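Local atomic coordinates of 361aa long hypothetical D-aminopeptidase (Pyrococcus horikoshii, PDB entry 2DRH), a protein that is of unknown function in detail but belongs to the DmpA/ArgJ-related S58 peptidases and probably acts as an aminopeptidase. Residues I21-G26 and S187-V192; N61-K66 and E120-T125; V124-V129 and K291-E296; L255-K260 and L303-I308; T286-K291 and E299-P304. One frame throughout, in Å; residues are numbered along the deposited sequence.

Contacts 1 and 4 are buried, contacts 2 and 5 partly buried and contact 3 lies at the surface. Contacts 2 and 3, centres about 7 Å apart, share V124 and T125 and hold the 120-129 loop against the start of strand 65-73 and the loop after strand 288-291. Contact 5 adjoins contact 2: strands 65-73 and 288-291 are neighbours in the large sheet. Chemistry follows place: serines and a carboxylate in contact 1, a salt bridge beside a tyrosine ring in contact 2, imidazole and hydroxyls in contact 3, an arginine-aspartate pair within the chain, its arginine reaching two other subunits, in contact 4, and a side-chain amide joining two strands in contact 5. Contacts 3, 4 and 5 touch the third subunit.

Contact 1 of 5, residues I21-G26 and S187-V192; sequences ITDVKG and SASRIV
With OG of S189 between the backbone N and the carbonyl carbon (chi1 68°) and CG of D23 beside its own backbone N, opposite the carbonyl carbon, hydroxyl and carboxylate meet across the contact. S189 OG donates to D23 OD2 over 2.7 Å, reaching that oxygen on its anti side, 23° out of the carboxylate plane. The second bond lies two residues back on the strand: the backbone N of I21 gives its hydrogen to S187 OG at 3.0 Å, with an N-H...O angle of 152°. The stronger partner of S187 OG is A203 O, on strand 198-207. Here the short 3-10 turn 21-23, in the loop before strand 28-36, rests on strand 184-193 of the large mixed sheet. S187 and S189 point toward the turn, whereas A188 and R190 point away from it; A188 touches helix 309-328, and R190 forms salt bridges there with E317 and E321. The carboxylate of D23 also accepts the backbone N of R18 on OD1 and that of K20 on OD2, while G16 N bonds to S189 OG. An alanine here removes the carboxylate and would probably leave the S189 hydroxyl and the amides of R18 and K20 without this acceptor.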
# COMPACT_ATOMS: atom_id res chain seq x y z
N ILE A 21 -10.56 16.75 -21.45
CA ILE A 21 -9.26 16.13 -21.19
C ILE A 21 -8.30 16.25 -22.39
O ILE A 21 -7.09 16.26 -22.21
CB ILE A 21 -9.43 14.63 -20.82
CG1 ILE A 21 -8.11 14.07 -20.32
CG2 ILE A 21 -9.95 13.85 -22.03
CD1 ILE A 21 -8.20 12.65 -19.79
N THR A 22 -8.86 16.35 -23.59
CA THR A 22 -8.05 16.47 -24.81
C THR A 22 -7.38 17.84 -24.95
O THR A 22 -6.71 18.10 -25.96
CB THR A 22 -8.88 16.20 -26.07
OG1 THR A 22 -10.08 16.97 -26.02
CG2 THR A 22 -9.23 14.72 -26.16
N ASP A 23 -7.57 18.71 -23.97
CA ASP A 23 -6.92 20.01 -24.01
C ASP A 23 -5.45 19.72 -23.72
O ASP A 23 -4.58 20.56 -23.91
CB ASP A 23 -7.49 20.97 -22.96
CG ASP A 23 -8.75 21.66 -23.44
OD1 ASP A 23 -8.78 22.08 -24.61
OD2 ASP A 23 -9.72 21.79 -22.66
N VAL A 24 -5.20 18.50 -23.25
CA VAL A 24 -3.84 18.05 -22.99
C VAL A 24 -3.45 17.55 -24.39
O VAL A 24 -3.88 16.49 -24.82
CB VAL A 24 -3.80 16.88 -21.97
CG1 VAL A 24 -2.37 16.41 -21.77
CG2 VAL A 24 -4.38 17.34 -20.64
N LYS A 25 -2.66 18.36 -25.09
CA LYS A 25 -2.24 18.04 -26.45
C LYS A 25 -1.79 16.60 -26.65
O LYS A 25 -0.92 16.10 -25.93
CB LYS A 25 -1.13 19.00 -26.91
CG LYS A 25 0.21 18.77 -26.24
CD LYS A 25 0.25 19.34 -24.83
CE LYS A 25 1.42 18.78 -24.03
NZ LYS A 25 1.20 17.33 -23.73
N GLY A 26 -2.38 15.94 -27.64
CA GLY A 26 -2.02 14.57 -27.93
C GLY A 26 -3.03 13.56 -27.42
O GLY A 26 -3.21 12.50 -28.01
N SER A 187 -16.41 15.54 -18.81
CA SER A 187 -15.02 15.96 -18.93
C SER A 187 -14.83 17.45 -18.70
O SER A 187 -15.77 18.24 -18.80
CB SER A 187 -14.46 15.57 -20.30
OG SER A 187 -13.03 15.55 -20.28
N ALA A 188 -13.60 17.83 -18.37
CA ALA A 188 -13.28 19.23 -18.11
C ALA A 188 -11.77 19.35 -17.95
O ALA A 188 -11.09 18.35 -17.73
CB ALA A 188 -13.99 19.72 -16.85
N SER A 189 -11.26 20.57 -18.06
CA SER A 189 -9.83 20.80 -17.92
C SER A 189 -9.59 22.12 -17.21
O SER A 189 -10.49 22.96 -17.13
CB SER A 189 -9.15 20.83 -19.29
OG SER A 189 -9.55 21.97 -20.02
N ARG A 190 -8.38 22.29 -16.70
CA ARG A 190 -8.00 23.51 -16.00
C ARG A 190 -6.58 23.86 -16.36
O ARG A 190 -5.75 22.97 -16.61
CB ARG A 190 -8.10 23.31 -14.48
CG ARG A 190 -9.53 23.26 -13.95
CD ARG A 190 -10.26 24.57 -14.21
NE ARG A 190 -11.57 24.61 -13.57
CZ ARG A 190 -12.66 24.00 -14.04
NH1 ARG A 190 -12.61 23.30 -15.17
NH2 ARG A 190 -13.80 24.10 -13.37
N ILE A 191 -6.29 25.16 -16.41
CA ILE A 191 -4.96 25.65 -16.73
C ILE A 191 -4.36 26.22 -15.46
O ILE A 191 -5.06 26.87 -14.69
CB ILE A 191 -5.02 26.78 -17.79
CG1 ILE A 191 -5.63 26.24 -19.08
CG2 ILE A 191 -3.63 27.35 -18.04
CD1 ILE A 191 -4.83 25.12 -19.72
N VAL A 192 -3.08 25.97 -15.22
CA VAL A 192 -2.41 26.49 -14.03
C VAL A 192 -1.00 26.95 -14.37
O VAL A 192 -0.31 26.34 -15.18
CB VAL A 192 -2.32 25.41 -12.90
CG1 VAL A 192 -3.67 24.72 -12.72
CG2 VAL A 192 -1.24 24.39 -13.22

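Contact 2 of 5, residues N61-K66 and E120-T125; sequences NIYKEK and EDIGVT
The phenol ring of Y63 takes I122 CD1 on one face: the methyl lies 3.6 Å from the ring centroid and 15° off the ring normal, a CH-pi contact. On the opposite face K66 NZ stands 3.8 Å above the plane, offset toward the rim, and K64 CE lies at the edge in the ring plane. The methylene of I122 adds to the first face, its CG1 coming within 3.5 Å of Y63 CE2, and the ring hydroxyl is bonded to S128 O. The backbone that presents the ring is an Asx motif leading into strand 65-73, in which N61 OD1 accepts the backbone N of K64 at 2.9 Å. In the facing loop, which follows helix 104-118, D121 O accepts both V124 N and T125 N. Beside the ring, K64 and D121 approach from opposite directions. Bends at chi2 and chi4 bring K64 NZ to D121 OD1 at 3.1 Å, a salt bridge on the syn side of that oxygen and 27° out of the carboxylate plane; N119 OD1 is a second acceptor for the ammonium. D121 OD2 has its stronger partner in Y293 OH, and R145 of the second subunit bonds to I122 O.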
# COMPACT_ATOMS: atom_id res chain seq x y z
N ASN A 61 2.71 5.15 -30.83
CA ASN A 61 2.63 3.80 -30.27
C ASN A 61 2.83 3.87 -28.76
O ASN A 61 3.94 4.10 -28.28
CB ASN A 61 3.72 2.90 -30.90
CG ASN A 61 3.56 1.44 -30.52
OD1 ASN A 61 3.41 1.10 -29.34
ND2 ASN A 61 3.59 0.56 -31.51
N ILE A 62 1.75 3.67 -28.01
CA ILE A 62 1.79 3.74 -26.55
C ILE A 62 2.66 2.67 -25.89
O ILE A 62 3.25 2.91 -24.84
CB ILE A 62 0.36 3.68 -25.98
CG1 ILE A 62 -0.52 4.69 -26.74
CG2 ILE A 62 0.36 4.03 -24.50
CD1 ILE A 62 -1.99 4.57 -26.45
N TYR A 63 2.75 1.50 -26.50
CA TYR A 63 3.57 0.42 -25.95
C TYR A 63 5.08 0.69 -26.09
O TYR A 63 5.86 0.46 -25.15
CB TYR A 63 3.24 -0.89 -26.66
CG TYR A 63 4.01 -2.08 -26.14
CD1 TYR A 63 3.70 -2.65 -24.90
CD2 TYR A 63 5.03 -2.65 -26.88
CE1 TYR A 63 4.39 -3.76 -24.42
CE2 TYR A 63 5.73 -3.76 -26.42
CZ TYR A 63 5.40 -4.32 -25.19
OH TYR A 63 6.07 -5.44 -24.75
N LYS A 64 5.50 1.14 -27.27
CA LYS A 64 6.91 1.43 -27.52
C LYS A 64 7.30 2.75 -26.88
O LYS A 64 8.45 2.95 -26.50
CB LYS A 64 7.20 1.44 -29.02
CG LYS A 64 6.97 0.08 -29.67
CD LYS A 64 7.92 -0.97 -29.10
CE LYS A 64 7.56 -2.37 -29.56
NZ LYS A 64 7.45 -2.48 -31.04
N GLU A 65 6.34 3.66 -26.77
CA GLU A 65 6.58 4.94 -26.13
C GLU A 65 5.57 5.11 -25.02
O GLU A 65 4.46 5.62 -25.22
CB GLU A 65 6.48 6.09 -27.15
CG GLU A 65 7.63 6.07 -28.14
CD GLU A 65 7.78 7.36 -28.90
OE1 GLU A 65 6.84 7.73 -29.63
OE2 GLU A 65 8.86 8.00 -28.77
N LYS A 66 5.97 4.66 -23.84
CA LYS A 66 5.14 4.69 -22.64
C LYS A 66 5.09 6.06 -21.96
O LYS A 66 5.95 6.92 -22.18
CB LYS A 66 5.67 3.65 -21.65
CG LYS A 66 5.72 2.23 -22.18
CD LYS A 66 6.88 1.47 -21.55
CE LYS A 66 6.64 -0.03 -21.48
NZ LYS A 66 6.27 -0.66 -22.78
N GLU A 120 4.43 -6.54 -33.53
CA GLU A 120 4.65 -7.96 -33.82
C GLU A 120 5.78 -8.58 -33.02
O GLU A 120 6.00 -9.79 -33.10
CB GLU A 120 4.94 -8.15 -35.31
CG GLU A 120 3.78 -7.83 -36.23
CD GLU A 120 4.20 -7.83 -37.68
OE1 GLU A 120 5.12 -7.04 -38.02
OE2 GLU A 120 3.63 -8.60 -38.47
N ASP A 121 6.52 -7.77 -32.27
CA ASP A 121 7.62 -8.29 -31.48
C ASP A 121 7.15 -8.80 -30.12
O ASP A 121 7.87 -9.54 -29.44
CB ASP A 121 8.71 -7.22 -31.32
CG ASP A 121 8.17 -5.89 -30.84
OD1 ASP A 121 7.04 -5.52 -31.22
OD2 ASP A 121 8.88 -5.20 -30.08
N ILE A 122 5.95 -8.41 -29.72
CA ILE A 122 5.40 -8.85 -28.44
C ILE A 122 5.16 -10.36 -28.48
O ILE A 122 4.55 -10.87 -29.41
CB ILE A 122 4.06 -8.13 -28.14
CG1 ILE A 122 4.33 -6.64 -27.91
CG2 ILE A 122 3.36 -8.76 -26.94
CD1 ILE A 122 3.08 -5.82 -27.58
N GLY A 123 5.67 -11.07 -27.48
CA GLY A 123 5.50 -12.52 -27.42
C GLY A 123 6.51 -13.31 -28.24
O GLY A 123 6.45 -14.54 -28.28
N VAL A 124 7.44 -12.61 -28.88
CA VAL A 124 8.45 -13.27 -29.70
C VAL A 124 9.88 -12.83 -29.34
O VAL A 124 10.67 -13.63 -28.85
CB VAL A 124 8.21 -12.99 -31.21
CG1 VAL A 124 9.09 -13.90 -32.06
CG2 VAL A 124 6.76 -13.19 -31.55
N THR A 125 10.20 -11.56 -29.58
CA THR A 125 11.53 -11.05 -29.27
C THR A 125 11.55 -10.13 -28.06
O THR A 125 12.62 -9.73 -27.60
CB THR A 125 12.16 -10.31 -30.48
OG1 THR A 125 11.20 -9.40 -31.04
CG2 THR A 125 12.60 -11.30 -31.54

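Contact 3 of 5, residues V124-V129 and K291-E296; sequences VTTGSV and KHYEKE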
# COMPACT_ATOMS: atom_id res chain seq x y z
N VAL A 124 7.44 -12.61 -28.88
CA VAL A 124 8.45 -13.27 -29.70
C VAL A 124 9.88 -12.83 -29.34
O VAL A 124 10.67 -13.63 -28.85
CB VAL A 124 8.21 -12.99 -31.21
CG1 VAL A 124 9.09 -13.90 -32.06
CG2 VAL A 124 6.76 -13.19 -31.55
N THR A 125 10.20 -11.56 -29.58
CA THR A 125 11.53 -11.05 -29.27
C THR A 125 11.55 -10.13 -28.06
O THR A 125 12.62 -9.73 -27.60
CB THR A 125 12.16 -10.31 -30.48
OG1 THR A 125 11.20 -9.40 -31.04
CG2 THR A 125 12.60 -11.30 -31.54
N THR A 126 10.37 -9.78 -27.55
CA THR A 126 10.29 -8.96 -26.35
C THR A 126 9.20 -9.49 -25.42
O THR A 126 8.58 -10.51 -25.72
CB THR A 126 10.02 -7.48 -26.67
OG1 THR A 126 10.25 -6.71 -25.49
CG2 THR A 126 8.59 -7.27 -27.13
N GLY A 127 8.99 -8.81 -24.30
CA GLY A 127 8.00 -9.24 -23.32
C GLY A 127 6.55 -9.14 -23.76
O GLY A 127 6.26 -8.89 -24.93
N SER A 128 5.64 -9.33 -22.80
CA SER A 128 4.21 -9.26 -23.09
C SER A 128 3.70 -7.83 -22.96
O SER A 128 4.47 -6.88 -23.12
CB SER A 128 3.43 -10.18 -22.13
OG SER A 128 3.50 -9.70 -20.80
N VAL A 129 2.41 -7.67 -22.68
CA VAL A 129 1.84 -6.34 -22.55
C VAL A 129 0.81 -6.26 -21.44
O VAL A 129 0.10 -7.23 -21.16
CB VAL A 129 1.20 -5.89 -23.88
CG1 VAL A 129 0.11 -6.87 -24.30
CG2 VAL A 129 0.65 -4.49 -23.74
N LYS A 291 10.80 4.97 -23.60
CA LYS A 291 10.99 4.04 -24.71
C LYS A 291 11.15 2.61 -24.20
O LYS A 291 12.02 2.33 -23.38
CB LYS A 291 12.23 4.43 -25.54
CG LYS A 291 12.14 5.79 -26.21
CD LYS A 291 13.29 6.00 -27.19
CE LYS A 291 13.20 7.36 -27.87
NZ LYS A 291 14.26 7.53 -28.89
N HIS A 292 10.30 1.73 -24.70
CA HIS A 292 10.28 0.32 -24.32
C HIS A 292 11.67 -0.33 -24.27
O HIS A 292 11.98 -1.08 -23.34
CB HIS A 292 9.41 -0.47 -25.31
CG HIS A 292 9.19 -1.90 -24.93
ND1 HIS A 292 8.38 -2.27 -23.88
CD2 HIS A 292 9.69 -3.05 -25.45
CE1 HIS A 292 8.38 -3.59 -23.78
NE2 HIS A 292 9.17 -4.08 -24.71
N TYR A 293 12.49 -0.04 -25.27
CA TYR A 293 13.82 -0.64 -25.34
C TYR A 293 14.97 0.18 -24.77
O TYR A 293 16.12 -0.18 -24.97
CB TYR A 293 14.11 -1.01 -26.79
CG TYR A 293 13.28 -2.16 -27.32
CD1 TYR A 293 13.54 -3.48 -26.94
CD2 TYR A 293 12.24 -1.93 -28.23
CE1 TYR A 293 12.80 -4.54 -27.45
CE2 TYR A 293 11.48 -2.99 -28.74
CZ TYR A 293 11.77 -4.29 -28.35
OH TYR A 293 11.05 -5.34 -28.87
N GLU A 294 14.68 1.25 -24.06
CA GLU A 294 15.73 2.09 -23.49
C GLU A 294 16.74 1.30 -22.64
O GLU A 294 16.36 0.39 -21.88
CB GLU A 294 15.11 3.21 -22.65
CG GLU A 294 16.11 4.26 -22.17
CD GLU A 294 16.77 5.01 -23.32
OE1 GLU A 294 16.04 5.58 -24.15
OE2 GLU A 294 18.02 5.04 -23.38
N LYS A 295 18.02 1.64 -22.76
CA LYS A 295 19.06 0.97 -21.99
C LYS A 295 20.01 1.96 -21.33
O LYS A 295 20.75 1.60 -20.41
CB LYS A 295 19.88 0.04 -22.89
CG LYS A 295 19.08 -1.08 -23.55
CD LYS A 295 20.01 -2.22 -23.96
CE LYS A 295 20.58 -2.91 -22.72
NZ LYS A 295 21.59 -3.97 -23.03
N GLU A 296 20.02 3.19 -21.81
CA GLU A 296 20.90 4.21 -21.25
C GLU A 296 20.20 4.99 -20.15
O GLU A 296 18.98 5.08 -20.13
CB GLU A 296 21.33 5.19 -22.34
CG GLU A 296 22.04 4.57 -23.52
CD GLU A 296 22.47 5.61 -24.55
OE1 GLU A 296 23.29 6.48 -24.21
OE2 GLU A 296 21.97 5.56 -25.70
O HOH W 1 13.35 -7.26 -30.17
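T126 carries the tight side of the contact, meeting H292 with its hydroxyl and Y293 with its carbon atoms. OG1 stands opposite the backbone N of T126 (chi1 -167°), which directs it to the imidazole edge, and T126 OG1 and H292 NE2 are hydrogen-bonded at 2.9 Å. The oxygen lies near the ring plane, so the contact is made at the rim of the imidazole and not over its face. From another direction the phenol oxygen of Y293 presses on the threonine: T126 CB lies 3.2 Å from Y293 OH, and T126 CG2 lies 3.6 Å from that same oxygen. The two rings are consecutive in a type I turn from K291 to E294, closed by E294 N to K291 O at 3.0 Å. Within it they meet edge on face, with H292 CD2 3.7 Å above the centre of the Y293 ring. The turn lies in the loop that joins strand 288-291 to strand 298-302 and packs on the loop before strand 132-136.

The outer side is looser. There T125 and Y293 meet through water: the water donates to Y293 OH at 3.3 Å and has a weak link to T125 OG1. Just past the turn, K295 forms a salt bridge with E195 of the third subunit. The main polar partner of Y293 OH is D121 OD2. H292 is bound at both nitrogens, since ND1 pairs with K66 NZ, and this probably fixes the rotation of the imidazole, while the phenol is steered chiefly by a carboxylate.

Contact 4 of 5, residues L255-K260 and L303-I308; sequences LNRVAK and LPDSVI
Helix 252-268 meets the short 3-10 turn 305-307, just ahead of helix 309-328, through the R257-D305 salt bridge, in a part of the fold where three subunits come together. R257 NH1 approaches D305 OD1 to 2.8 Å, and the oxygen lies near the guanidinium plane, at its edge. The N-H...O angle of 128° makes this hydrogen bond weak in spite of its short length. The guanidinium and carboxylate planes stand 69° apart, so the groups meet through one nitrogen and one oxygen and not as a coplanar two-bond pair. The bend that brings NH1 to the turn comes late in the arginine, at chi3 (77°), after a first torsion that sets CG beside the backbone N.

The stronger partner of R257 NH1 is N275 OD1 of the fourth subunit. NE pairs with E88 of the third subunit and NH2 with N75 of the fourth, so all three guanidinium nitrogens are engaged and the buried charge is shared across the interface. D305 is likewise divided: OD2 forms a salt bridge with R253, and OD1 is also hydrogen-bonded to Q254 NE2, both from the start of the same helix. Two cationic groups near one carboxylate would probably favour its ionised form.

The turn is held by its own backbone, V307 N bonding to P304 O at 2.9 Å. I308, the N-cap residue of helix 309-328, completes the contact from an oblique direction, its CD1 methyl 3.9 Å from R257 NH1.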
# COMPACT_ATOMS: atom_id res chain seq x y z
N LEU A 255 2.54 11.12 -9.61
CA LEU A 255 1.29 10.87 -10.31
C LEU A 255 0.33 10.08 -9.41
O LEU A 255 -0.89 10.16 -9.58
CB LEU A 255 1.57 10.17 -11.64
CG LEU A 255 2.22 11.13 -12.67
CD1 LEU A 255 2.89 10.36 -13.81
CD2 LEU A 255 1.16 12.07 -13.22
N ASN A 256 0.86 9.32 -8.45
CA ASN A 256 -0.00 8.59 -7.52
C ASN A 256 -0.64 9.65 -6.63
O ASN A 256 -1.81 9.53 -6.26
CB ASN A 256 0.79 7.61 -6.66
CG ASN A 256 1.03 6.29 -7.36
OD1 ASN A 256 0.19 5.81 -8.12
ND2 ASN A 256 2.18 5.68 -7.09
N ARG A 257 0.13 10.69 -6.30
CA ARG A 257 -0.38 11.76 -5.45
C ARG A 257 -1.51 12.48 -6.19
O ARG A 257 -2.57 12.74 -5.62
CB ARG A 257 0.73 12.76 -5.10
CG ARG A 257 1.97 12.14 -4.44
CD ARG A 257 2.98 13.21 -4.03
NE ARG A 257 2.59 13.91 -2.81
CZ ARG A 257 3.06 15.11 -2.45
NH1 ARG A 257 3.93 15.75 -3.22
NH2 ARG A 257 2.66 15.66 -1.30
N VAL A 258 -1.28 12.79 -7.46
CA VAL A 258 -2.28 13.46 -8.28
C VAL A 258 -3.56 12.62 -8.33
O VAL A 258 -4.66 13.15 -8.17
CB VAL A 258 -1.73 13.67 -9.73
CG1 VAL A 258 -2.85 14.08 -10.66
CG2 VAL A 258 -0.63 14.76 -9.73
N ALA A 259 -3.43 11.32 -8.56
CA ALA A 259 -4.59 10.45 -8.63
C ALA A 259 -5.48 10.60 -7.38
O ALA A 259 -6.70 10.66 -7.48
CB ALA A 259 -4.15 9.00 -8.80
N LYS A 260 -4.85 10.69 -6.21
CA LYS A 260 -5.58 10.83 -4.95
C LYS A 260 -6.40 12.11 -4.84
O LYS A 260 -7.44 12.14 -4.17
CB LYS A 260 -4.61 10.81 -3.76
CG LYS A 260 -4.13 9.45 -3.33
CD LYS A 260 -3.38 9.57 -2.00
CE LYS A 260 -2.84 8.23 -1.53
NZ LYS A 260 -2.10 8.39 -0.25
N LEU A 303 8.71 18.31 -11.72
CA LEU A 303 8.54 19.48 -10.88
C LEU A 303 8.79 19.10 -9.43
O LEU A 303 8.42 18.01 -8.99
CB LEU A 303 7.11 20.02 -10.99
CG LEU A 303 6.66 20.56 -12.35
CD1 LEU A 303 5.15 20.69 -12.37
CD2 LEU A 303 7.33 21.91 -12.61
N PRO A 304 9.44 19.99 -8.66
CA PRO A 304 9.71 19.67 -7.25
C PRO A 304 8.37 19.66 -6.53
O PRO A 304 7.53 20.54 -6.75
CB PRO A 304 10.60 20.82 -6.81
CG PRO A 304 10.12 21.96 -7.67
CD PRO A 304 9.99 21.31 -9.02
N ASP A 305 8.16 18.68 -5.66
CA ASP A 305 6.90 18.57 -4.93
C ASP A 305 6.42 19.85 -4.26
O ASP A 305 5.23 20.07 -4.12
CB ASP A 305 7.00 17.44 -3.90
CG ASP A 305 7.00 16.08 -4.54
OD1 ASP A 305 5.95 15.70 -5.10
OD2 ASP A 305 8.04 15.39 -4.51
N SER A 306 7.36 20.70 -3.86
CA SER A 306 7.01 21.94 -3.19
C SER A 306 6.24 22.93 -4.06
O SER A 306 5.65 23.89 -3.55
CB SER A 306 8.28 22.63 -2.67
OG SER A 306 9.06 23.12 -3.74
N VAL A 307 6.22 22.72 -5.37
CA VAL A 307 5.51 23.65 -6.25
C VAL A 307 4.30 23.06 -6.97
O VAL A 307 3.73 23.72 -7.85
CB VAL A 307 6.46 24.26 -7.32
CG1 VAL A 307 7.71 24.82 -6.65
CG2 VAL A 307 6.81 23.22 -8.36
N ILE A 308 3.87 21.86 -6.61
CA ILE A 308 2.75 21.26 -7.33
C ILE A 308 1.35 21.30 -6.71
O ILE A 308 0.43 20.66 -7.24
CB ILE A 308 3.06 19.80 -7.69
CG1 ILE A 308 3.22 18.96 -6.42
CG2 ILE A 308 4.32 19.74 -8.54
CD1 ILE A 308 3.65 17.52 -6.70

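Contact 5 of 5, residues T286-K291 and E299-P304; sequences TANRIK and EIKALP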
# COMPACT_ATOMS: atom_id res chain seq x y z
N THR A 286 2.07 13.42 -20.02
CA THR A 286 2.52 13.27 -21.40
C THR A 286 3.91 13.90 -21.53
O THR A 286 4.52 13.85 -22.60
CB THR A 286 1.59 14.01 -22.37
OG1 THR A 286 1.51 15.39 -22.00
CG2 THR A 286 0.19 13.41 -22.34
N ALA A 287 4.39 14.48 -20.44
CA ALA A 287 5.69 15.15 -20.44
C ALA A 287 6.92 14.25 -20.61
O ALA A 287 7.91 14.67 -21.22
CB ALA A 287 5.83 15.97 -19.17
N ASN A 288 6.87 13.03 -20.09
CA ASN A 288 8.00 12.11 -20.20
C ASN A 288 7.64 10.80 -20.88
O ASN A 288 6.95 9.95 -20.29
CB ASN A 288 8.59 11.80 -18.82
CG ASN A 288 9.37 12.97 -18.24
OD1 ASN A 288 10.49 13.26 -18.67
ND2 ASN A 288 8.78 13.64 -17.26
N ARG A 289 8.12 10.61 -22.10
CA ARG A 289 7.85 9.37 -22.82
C ARG A 289 8.97 8.38 -22.52
O ARG A 289 10.15 8.72 -22.57
CB ARG A 289 7.74 9.60 -24.32
CG ARG A 289 6.45 10.30 -24.74
CD ARG A 289 6.26 10.25 -26.26
NE ARG A 289 5.10 11.03 -26.69
CZ ARG A 289 4.66 11.09 -27.95
NH1 ARG A 289 5.28 10.41 -28.90
NH2 ARG A 289 3.61 11.83 -28.25
N ILE A 290 8.58 7.15 -22.19
CA ILE A 290 9.53 6.10 -21.86
C ILE A 290 9.62 5.10 -23.00
O ILE A 290 8.63 4.45 -23.34
CB ILE A 290 9.09 5.35 -20.58
CG1 ILE A 290 8.56 6.35 -19.54
CG2 ILE A 290 10.24 4.55 -20.01
CD1 ILE A 290 9.56 7.42 -19.13
N LYS A 291 10.80 4.97 -23.60
CA LYS A 291 10.99 4.04 -24.71
C LYS A 291 11.15 2.61 -24.20
O LYS A 291 12.02 2.33 -23.38
CB LYS A 291 12.23 4.43 -25.54
CG LYS A 291 12.14 5.79 -26.21
CD LYS A 291 13.29 6.00 -27.19
CE LYS A 291 13.20 7.36 -27.87
NZ LYS A 291 14.26 7.53 -28.89
N GLU A 299 16.84 10.92 -18.35
CA GLU A 299 16.63 12.11 -17.55
C GLU A 299 15.13 12.33 -17.47
O GLU A 299 14.48 12.63 -18.48
CB GLU A 299 17.32 13.31 -18.20
CG GLU A 299 18.82 13.24 -18.14
CD GLU A 299 19.48 14.39 -18.87
OE1 GLU A 299 19.51 14.37 -20.12
OE2 GLU A 299 19.97 15.31 -18.19
N ILE A 300 14.58 12.16 -16.28
CA ILE A 300 13.15 12.36 -16.07
C ILE A 300 12.93 13.82 -15.68
O ILE A 300 13.50 14.29 -14.69
CB ILE A 300 12.62 11.49 -14.90
CG1 ILE A 300 12.95 10.01 -15.13
CG2 ILE A 300 11.12 11.71 -14.73
CD1 ILE A 300 12.35 9.43 -16.38
N LYS A 301 12.13 14.54 -16.46
CA LYS A 301 11.82 15.93 -16.13
C LYS A 301 10.76 15.83 -15.05
O LYS A 301 9.83 15.03 -15.17
CB LYS A 301 11.25 16.67 -17.34
CG LYS A 301 12.23 16.88 -18.49
CD LYS A 301 11.54 17.56 -19.67
CE LYS A 301 10.34 16.74 -20.15
NZ LYS A 301 9.65 17.33 -21.33
N ALA A 302 10.88 16.64 -14.00
CA ALA A 302 9.92 16.61 -12.92
C ALA A 302 9.91 17.86 -12.06
O ALA A 302 10.96 18.41 -11.71
CB ALA A 302 10.18 15.39 -12.04
N LEU A 303 8.71 18.31 -11.72
CA LEU A 303 8.54 19.48 -10.88
C LEU A 303 8.79 19.10 -9.43
O LEU A 303 8.42 18.01 -8.99
CB LEU A 303 7.11 20.02 -10.99
CG LEU A 303 6.66 20.56 -12.35
CD1 LEU A 303 5.15 20.69 -12.37
CD2 LEU A 303 7.33 21.91 -12.61
N PRO A 304 9.44 19.99 -8.66
CA PRO A 304 9.71 19.67 -7.25
C PRO A 304 8.37 19.66 -6.53
O PRO A 304 7.53 20.54 -6.75
CB PRO A 304 10.60 20.82 -6.81
CG PRO A 304 10.12 21.96 -7.67
CD PRO A 304 9.99 21.31 -9.02
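K301 O accepts the shortest polar bond between N288 and K301: N288 ND2 donates to it over 2.7 Å, in the carbonyl plane and on a lone pair, with an N-H...O angle of 141°. The same amide works in the other sense through its oxygen, K301 N donating to N288 OD1 over 3.0 Å at 166°. One side-chain amide thus pairs with both backbone polar groups of a single residue and bridges two beta strands. Strands 288-291 and 299-302 run nearly antiparallel, 158° between their directions, but their axes come no closer than 7.9 Å, and no backbone-to-backbone bond joins them.

The separation is consistent with the assembly: I300 and A302 pair in an antiparallel ladder with a strand of the third subunit, which continues the sheet across the interface, while K301 offers its N and O to N288. On the other side, strand 288-291 belongs to the sheet of strand 65-73, where I290 is bonded to K66. An alanine at N288 would probably leave K301 N and K301 O without these mates and weaken the hold between the strands.

The amide is also flanked by carbon: I300 CG2 lies 3.9 Å from N288 ND2. Farther along, I290 CD1 and I300 CD1 touch loosely at 4.4 Å, both isoleucines also packing on L68. The K301 side chain, bent at chi3, turns back over the corner at A287, where its NZ makes a weak bond to A287 O at 3.2 Å.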